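PDB 4XCV: NADP-dependent 2-hydroxyacid dehydrogenase from Rhizobium etli, which probably catalyses the NADPH-dependent interconversion of 2-oxoacids and D-2-hydroxyacids, as in other members of the D-isomer-specific 2-hydroxyacid dehydrogenase family. Local coordinates for residues 165-170 with 180-185; 186-191 with 216-221. All blocks are in the same frame, centred on the assembly; numbering follows the deposited sequence. Where two conformers were deposited one is given.

In the fold
Both contacts lie in the coenzyme-binding domain, on the same side of the chain's centre with their own centres about 11 Å apart. Contact 1, mostly buried, joins two parallel strands at one margin of the seven-stranded sheet and reaches the adenine of NADPH; backbone hydrogen bonds and aromatic rings dominate it. Contact 2, partly buried, sets the next helix, 187-192, against the turn at the end of helix 213-216, through leucine packing and a salt bridge toward the surface. Helix 187-192 ties them together: Phe-190 packs on Trp-169 and Phe-182 of contact 1, while Asp-188 and Leu-191 serve contact 2.

Contact 1. Residues 165-170 with 180-185; sequences NVIGWS and ETFDAG. With NDP (NADPH dihydro-nicotinamide-adenine-dinucleotide phosphate), chain B.
The indole of Trp-169 meets segment 180-185 at its edge and NADPH over one face. Ala-184 O lies close to the ring plane and accepts from Trp-169 NE1 at 3.1 Å; the N-H reaches this oxygen from above the carbonyl plane, with a bent angle of 144°. With CG anti to the backbone N (chi1 178°), the ring runs out beyond the strand end, where Trp-169 CZ3 comes within 3.3 Å of C2A of the adenine. Phe-182 turns a ring edge, near its CD2, to Gly-168 O, while its CB packs 4.1 Å from Trp-169 CD1. Helix 187-192 adds Phe-190, which touches both rings.

This is the margin of a Rossmann-type parallel sheet, where strand 180-182 flanks strand 165-169 and no further strand of the chain follows. Gly-168 is gripped from both directions: its N donates to Glu-180 O at 2.9 Å, in the carbonyl plane, and its O accepts from Phe-182 N at 2.9 Å. A weak bond from Ser-170 N to Phe-182 O extends the pairing, beside a water that donates to Ser-170 OG and Phe-182 O. Near Glu-180, another water accepts from its N and donates to Val-166 O at 2.8 Å. Ile-167 CG2 lies alongside Glu-180 CB; the carboxylate of Glu-180 forms a salt bridge with Lys-193. Ser-170 CB approaches the NADPH ribose, 3.6 Å from O3B.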
loop_
_atom_site.group_PDB
_atom_site.type_symbol
_atom_site.label_atom_id
_atom_site.label_comp_id
_atom_site.label_asym_id
_atom_site.label_seq_id
_atom_site.Cartn_x
_atom_site.Cartn_y
_atom_site.Cartn_z
ATOM N N ASN A 165 -4.774 9.675 8.891
ATOM C CA ASN A 165 -4.389 10.845 9.700
ATOM C C ASN A 165 -2.923 10.598 10.047
ATOM O O ASN A 165 -2.563 9.483 10.379
ATOM C CB ASN A 165 -5.267 10.949 10.955
ATOM C CG ASN A 165 -5.010 12.211 11.708
ATOM O OD1 ASN A 165 -5.058 13.295 11.135
ATOM N ND2 ASN A 165 -4.692 12.094 12.965
ATOM N N VAL A 166 -2.080 11.613 9.915
ATOM C CA VAL A 166 -0.668 11.459 10.179
ATOM C C VAL A 166 -0.196 12.552 11.105
ATOM O O VAL A 166 -0.541 13.700 10.931
ATOM C CB VAL A 166 0.150 11.493 8.863
ATOM C CG1 VAL A 166 1.630 11.261 9.143
ATOM C CG2 VAL A 166 -0.388 10.476 7.849
ATOM N N ILE A 167 0.627 12.163 12.071
ATOM C CA ILE A 167 1.311 13.109 12.957
ATOM C C ILE A 167 2.797 12.749 12.938
ATOM O O ILE A 167 3.159 11.633 12.554
ATOM C CB ILE A 167 0.731 13.118 14.376
ATOM C CG1 ILE A 167 0.868 11.767 15.066
ATOM C CG2 ILE A 167 -0.718 13.539 14.308
ATOM C CD1 ILE A 167 0.359 11.702 16.504
ATOM N N GLY A 168 3.667 13.690 13.327
ATOM C CA GLY A 168 5.102 13.427 13.309
ATOM C C GLY A 168 5.821 13.903 14.532
ATOM O O GLY A 168 5.370 14.787 15.267
ATOM N N TRP A 169 6.980 13.287 14.740
ATOM C CA TRP A 169 7.815 13.577 15.882
ATOM C C TRP A 169 9.272 13.599 15.395
ATOM O O TRP A 169 9.705 12.739 14.642
ATOM C CB TRP A 169 7.604 12.495 16.941
ATOM C CG TRP A 169 8.445 12.627 18.189
ATOM C CD1 TRP A 169 8.147 13.395 19.288
ATOM C CD2 TRP A 169 9.664 11.953 18.512
ATOM N NE1 TRP A 169 9.085 13.205 20.274
ATOM C CE2 TRP A 169 10.028 12.323 19.822
ATOM C CE3 TRP A 169 10.473 11.029 17.860
ATOM C CZ2 TRP A 169 11.150 11.807 20.475
ATOM C CZ3 TRP A 169 11.555 10.518 18.517
ATOM C CH2 TRP A 169 11.896 10.897 19.797
ATOM N N SER A 170 10.002 14.601 15.849
ATOM C CA SER A 170 11.436 14.731 15.514
ATOM C C SER A 170 12.112 15.533 16.571
ATOM O O SER A 170 11.476 16.058 17.470
ATOM C CB SER A 170 11.615 15.334 14.133
ATOM O OG SER A 170 10.954 16.563 13.973
ATOM N N GLU A 180 0.070 17.453 12.221
ATOM C CA GLU A 180 0.486 17.919 13.546
ATOM C C GLU A 180 1.899 17.365 13.776
ATOM O O GLU A 180 2.164 16.196 13.489
ATOM C CB GLU A 180 -0.457 17.406 14.617
ATOM C CG GLU A 180 -1.872 17.963 14.592
ATOM C CD GLU A 180 -2.635 17.517 15.825
ATOM O OE1 GLU A 180 -3.255 16.414 15.822
ATOM O OE2 GLU A 180 -2.593 18.270 16.823
ATOM N N THR A 181 2.804 18.226 14.242
ATOM C CA THR A 181 4.197 17.826 14.476
ATOM C C THR A 181 4.643 18.250 15.851
ATOM O O THR A 181 4.257 19.316 16.354
ATOM C CB THR A 181 5.129 18.446 13.417
ATOM O OG1 THR A 181 4.916 19.841 13.357
ATOM C CG2 THR A 181 4.916 17.778 12.049
ATOM N N PHE A 182 5.458 17.402 16.442
ATOM C CA PHE A 182 5.859 17.503 17.843
ATOM C C PHE A 182 7.368 17.545 18.004
ATOM O O PHE A 182 8.106 16.939 17.218
ATOM C CB PHE A 182 5.278 16.280 18.583
ATOM C CG PHE A 182 3.779 16.302 18.666
ATOM C CD1 PHE A 182 3.142 17.020 19.658
ATOM C CD2 PHE A 182 3.041 15.725 17.670
ATOM C CE1 PHE A 182 1.770 17.144 19.685
ATOM C CE2 PHE A 182 1.647 15.808 17.689
ATOM C CZ PHE A 182 1.020 16.493 18.709
ATOM N N ASP A 183 7.801 18.251 19.047
ATOM C CA ASP A 183 9.196 18.321 19.460
ATOM C C ASP A 183 9.601 17.074 20.284
ATOM O O ASP A 183 8.765 16.379 20.782
ATOM C CB ASP A 183 9.384 19.618 20.272
ATOM C CG ASP A 183 10.581 19.606 21.118
ATOM O OD1 ASP A 183 11.630 20.044 20.616
ATOM O OD2 ASP A 183 10.481 19.102 22.287
ATOM N N ALA A 184 10.916 16.879 20.423
ATOM C CA ALA A 184 11.521 15.773 21.201
ATOM C C ALA A 184 10.786 15.508 22.543
ATOM O O ALA A 184 10.340 14.396 22.802
ATOM C CB ALA A 184 13.010 16.051 21.472
ATOM N N GLY A 185 10.642 16.554 23.314
ATOM C CA GLY A 185 10.118 16.475 24.645
ATOM C C GLY A 185 8.665 16.125 24.722
ATOM O O GLY A 185 8.191 15.782 25.810
HETATM P PA NDP B . 17.645 11.997 8.387
HETATM O O1A NDP B . 17.275 12.749 7.146
HETATM O O2A NDP B . 18.965 12.259 9.081
HETATM O O5B NDP B . 16.449 12.213 9.427
HETATM C C5B NDP B . 16.593 11.728 10.765
HETATM C C4B NDP B . 15.357 12.146 11.525
HETATM O O4B NDP B . 15.424 11.559 12.821
HETATM C C3B NDP B . 15.266 13.644 11.693
HETATM O O3B NDP B . 13.893 14.074 11.607
HETATM C C2B NDP B . 15.797 13.807 13.092
HETATM O O2B NDP B . 15.317 14.982 13.802
HETATM C C1B NDP B . 15.231 12.562 13.772
HETATM N N9A NDP B . 15.920 12.219 15.018
HETATM C C8A NDP B . 17.228 11.910 15.122
HETATM N N7A NDP B . 17.542 11.751 16.445
HETATM C C5A NDP B . 16.399 12.013 17.147
HETATM C C6A NDP B . 16.100 12.086 18.507
HETATM N N6A NDP B . 17.010 11.791 19.436
HETATM N N1A NDP B . 14.851 12.411 18.859
HETATM C C2A NDP B . 13.913 12.679 17.924
HETATM N N3A NDP B . 14.128 12.643 16.598
HETATM C C4A NDP B . 15.388 12.298 16.257
HETATM O O3 NDP B . 17.589 10.413 8.110
HETATM P PN NDP B . 16.779 9.601 6.984
HETATM O O1N NDP B . 15.350 10.020 7.085
HETATM O O2N NDP B . 17.404 9.745 5.679
HETATM O O5D NDP B . 17.016 8.117 7.463
HETATM C C5D NDP B . 16.641 7.705 8.785
HETATM C C4D NDP B . 17.369 6.385 9.066
HETATM O O4D NDP B . 16.808 5.341 8.283
HETATM C C3D NDP B . 18.827 6.356 8.697
HETATM O O3D NDP B . 19.644 6.930 9.734
HETATM C C2D NDP B . 19.118 4.881 8.476
HETATM O O2D NDP B . 19.645 4.306 9.696
HETATM C C1D NDP B . 17.766 4.274 8.238
HETATM N N1N NDP B . 17.581 3.609 6.945
HETATM C C2N NDP B . 17.107 2.324 6.885
HETATM C C3N NDP B . 17.023 1.654 5.712
HETATM C C7N NDP B . 16.489 0.320 5.614
HETATM O O7N NDP B . 16.790 -0.331 4.586
HETATM N N7N NDP B . 15.695 -0.220 6.521
HETATM C C4N NDP B . 17.373 2.334 4.447
HETATM C C5N NDP B . 17.825 3.701 4.633
HETATM C C6N NDP B . 17.957 4.304 5.794
HETATM P P2B NDP B . 15.607 16.458 13.197
HETATM O O1X NDP B . 15.219 17.400 14.289
HETATM O O2X NDP B . 17.091 16.483 12.869
HETATM O O3X NDP B . 14.821 16.575 11.956
HETATM O O HOH W 1 -2.224 15.671 11.876
HETATM O O HOH W 2 8.308 17.407 14.384
#

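Contact 2. Residues 186-191 with 216-221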
loop_
_atom_site.group_PDB
_atom_site.type_symbol
_atom_site.label_atom_id
_atom_site.label_comp_id
_atom_site.label_asym_id
_atom_site.label_seq_id
_atom_site.Cartn_x
_atom_site.Cartn_y
_atom_site.Cartn_z
ATOM N N GLU A 186 7.938 16.183 23.607
ATOM C CA GLU A 186 6.529 15.892 23.566
ATOM C C GLU A 186 6.226 14.447 23.213
ATOM O O GLU A 186 5.098 14.093 22.776
ATOM C CB GLU A 186 5.842 16.824 22.557
ATOM C CG GLU A 186 6.063 18.284 22.864
ATOM C CD GLU A 186 5.341 19.171 21.887
ATOM O OE1 GLU A 186 5.756 19.306 20.720
ATOM O OE2 GLU A 186 4.339 19.782 22.329
ATOM N N LEU A 187 7.232 13.575 23.369
ATOM C CA LEU A 187 7.090 12.170 23.021
ATOM C C LEU A 187 5.855 11.512 23.622
ATOM O O LEU A 187 5.095 10.835 22.932
ATOM C CB LEU A 187 8.382 11.462 23.470
ATOM C CG LEU A 187 8.361 9.936 23.282
ATOM C CD1 LEU A 187 8.241 9.548 21.851
ATOM C CD2 LEU A 187 9.627 9.356 23.910
ATOM N N ASP A 188 5.607 11.688 24.913
ATOM C CA ASP A 188 4.484 10.980 25.532
ATOM C C ASP A 188 3.127 11.389 24.942
ATOM O O ASP A 188 2.228 10.557 24.698
ATOM C CB ASP A 188 4.461 11.131 27.065
ATOM C CG ASP A 188 5.632 10.444 27.750
ATOM O OD1 ASP A 188 6.421 9.771 27.081
ATOM O OD2 ASP A 188 5.747 10.621 28.998
ATOM N N ARG A 189 2.956 12.683 24.684
ATOM C CA ARG A 189 1.747 13.152 24.064
ATOM C C ARG A 189 1.571 12.571 22.663
ATOM O O ARG A 189 0.464 12.213 22.256
ATOM C CB ARG A 189 1.810 14.679 23.993
ATOM C CG ARG A 189 0.624 15.283 23.371
ATOM C CD ARG A 189 0.788 16.777 23.394
ATOM N NE ARG A 189 -0.304 17.337 22.667
ATOM C CZ ARG A 189 -0.423 18.608 22.403
ATOM N NH1 ARG A 189 0.503 19.456 22.822
ATOM N NH2 ARG A 189 -1.470 19.010 21.695
ATOM N N PHE A 190 2.652 12.562 21.909
ATOM C CA PHE A 190 2.641 12.038 20.548
ATOM C C PHE A 190 2.292 10.563 20.585
ATOM O O PHE A 190 1.443 10.126 19.817
ATOM C CB PHE A 190 4.014 12.280 19.919
ATOM C CG PHE A 190 4.319 11.455 18.698
ATOM C CD1 PHE A 190 3.987 11.887 17.409
ATOM C CD2 PHE A 190 4.974 10.220 18.819
ATOM C CE1 PHE A 190 4.327 11.091 16.314
ATOM C CE2 PHE A 190 5.299 9.460 17.720
ATOM C CZ PHE A 190 4.965 9.896 16.478
ATOM N N LEU A 191 2.906 9.794 21.486
ATOM C CA LEU A 191 2.593 8.352 21.535
ATOM C C LEU A 191 1.128 8.066 21.861
ATOM O O LEU A 191 0.485 7.193 21.273
ATOM C CB LEU A 191 3.466 7.641 22.575
ATOM C CG LEU A 191 4.957 7.555 22.234
ATOM C CD1 LEU A 191 5.736 7.055 23.448
ATOM C CD2 LEU A 191 5.201 6.669 21.058
ATOM N N PHE A 216 5.828 1.147 24.342
ATOM C CA PHE A 216 4.670 0.497 23.730
ATOM C C PHE A 216 3.400 0.677 24.549
ATOM O O PHE A 216 2.312 0.827 24.001
ATOM C CB PHE A 216 4.905 -1.000 23.502
ATOM C CG PHE A 216 6.100 -1.314 22.618
ATOM C CD1 PHE A 216 6.380 -0.575 21.492
ATOM C CD2 PHE A 216 6.945 -2.350 22.947
ATOM C CE1 PHE A 216 7.479 -0.869 20.715
ATOM C CE2 PHE A 216 8.043 -2.646 22.186
ATOM C CZ PHE A 216 8.310 -1.892 21.056
ATOM N N LYS A 217 3.576 0.705 25.871
ATOM C CA LYS A 217 2.438 0.936 26.780
ATOM C C LYS A 217 1.880 2.349 26.707
ATOM O O LYS A 217 0.802 2.598 27.280
ATOM C CB LYS A 217 2.816 0.581 28.217
ATOM C CG LYS A 217 2.953 -0.913 28.472
ATOM C CD LYS A 217 3.545 -1.168 29.833
ATOM C CE LYS A 217 4.130 -2.555 29.940
ATOM N NZ LYS A 217 3.258 -3.629 29.406
ATOM N N LYS A 218 2.596 3.278 26.047
ATOM C CA LYS A 218 2.112 4.664 25.876
ATOM C C LYS A 218 1.334 4.897 24.584
ATOM O O LYS A 218 0.669 5.916 24.433
ATOM C CB LYS A 218 3.286 5.621 25.955
ATOM C CG LYS A 218 3.825 5.727 27.374
ATOM C CD LYS A 218 5.033 6.637 27.389
ATOM C CE LYS A 218 5.670 6.782 28.743
ATOM N NZ LYS A 218 7.048 7.301 28.478
ATOM N N LEU A 219 1.357 3.944 23.666
ATOM C CA LEU A 219 0.620 4.088 22.408
ATOM C C LEU A 219 -0.868 4.056 22.659
ATOM O O LEU A 219 -1.341 3.540 23.688
ATOM C CB LEU A 219 1.011 2.966 21.446
ATOM C CG LEU A 219 2.425 3.117 20.879
ATOM C CD1 LEU A 219 2.881 1.838 20.172
ATOM C CD2 LEU A 219 2.527 4.307 19.946
ATOM N N ARG A 220 -1.627 4.597 21.717
ATOM C CA ARG A 220 -3.051 4.727 21.903
ATOM C C ARG A 220 -3.718 3.338 22.083
ATOM O O ARG A 220 -3.540 2.458 21.212
ATOM C CB ARG A 220 -3.688 5.523 20.770
ATOM C CG ARG A 220 -5.168 5.698 21.004
ATOM C CD ARG A 220 -5.754 6.958 20.422
ATOM N NE ARG A 220 -5.676 7.016 18.977
ATOM C CZ ARG A 220 -5.991 8.098 18.279
ATOM N NH1 ARG A 220 -6.405 9.199 18.920
ATOM N NH2 ARG A 220 -5.900 8.103 16.954
ATOM N N ARG A 221 -4.503 3.190 23.167
ATOM C CA ARG A 221 -5.166 1.892 23.494
ATOM C C ARG A 221 -6.626 1.825 23.028
ATOM O O ARG A 221 -7.202 0.722 22.993
ATOM C CB ARG A 221 -5.125 1.621 24.988
ATOM C CG ARG A 221 -3.736 1.301 25.495
ATOM C CD ARG A 221 -3.652 1.417 26.998
ATOM N NE ARG A 221 -2.267 1.194 27.402
ATOM C CZ ARG A 221 -1.864 0.835 28.611
ATOM N NH1 ARG A 221 -2.739 0.635 29.602
ATOM N NH2 ARG A 221 -0.574 0.664 28.819
#
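In the coenzyme-binding Rossmann-type domain, helix 187-192 docks here against a type I beta turn, Phe-216 to Leu-219, which starts at the last residue of helix 213-216 on the way to strand 229-232. Leu-191 lies at the centre of the join and spreads its two methyl branches over different partners. Its CD1 rests on the aliphatic part of Lys-218, 3.8 Å from Lys-218 CB, and its CD2 touches Leu-219 CD2 at 3.7 Å. Leu-191 passes both side chains at a slant. Leu-219 also packs on Thr-194 and Pro-228, in the loops that lead into strands 196-199 and 229-232.

Backbone meets backbone as well: Leu-219 CA points its hydrogen at Leu-191 O in a CA-H...O contact of 3.3 Å, with an angle of 155° at the hydrogen. Arg-220, next along, turns its guanidinium to Asp-195, and its backbone bonds to Thr-194.

Toward the solvent the chemistry turns ionic. Beyond CG the Lys-218 chain is extended (chi3 -178°), which carries its ammonium past Leu-191 to Asp-188, one helical turn earlier. Glu-214 is a second anionic partner, probably helping to keep the lysine charged. Lys-218 NZ reaches Asp-188 OD1 at 2.9 Å, approaching from above the carboxylate plane, 41° out of it.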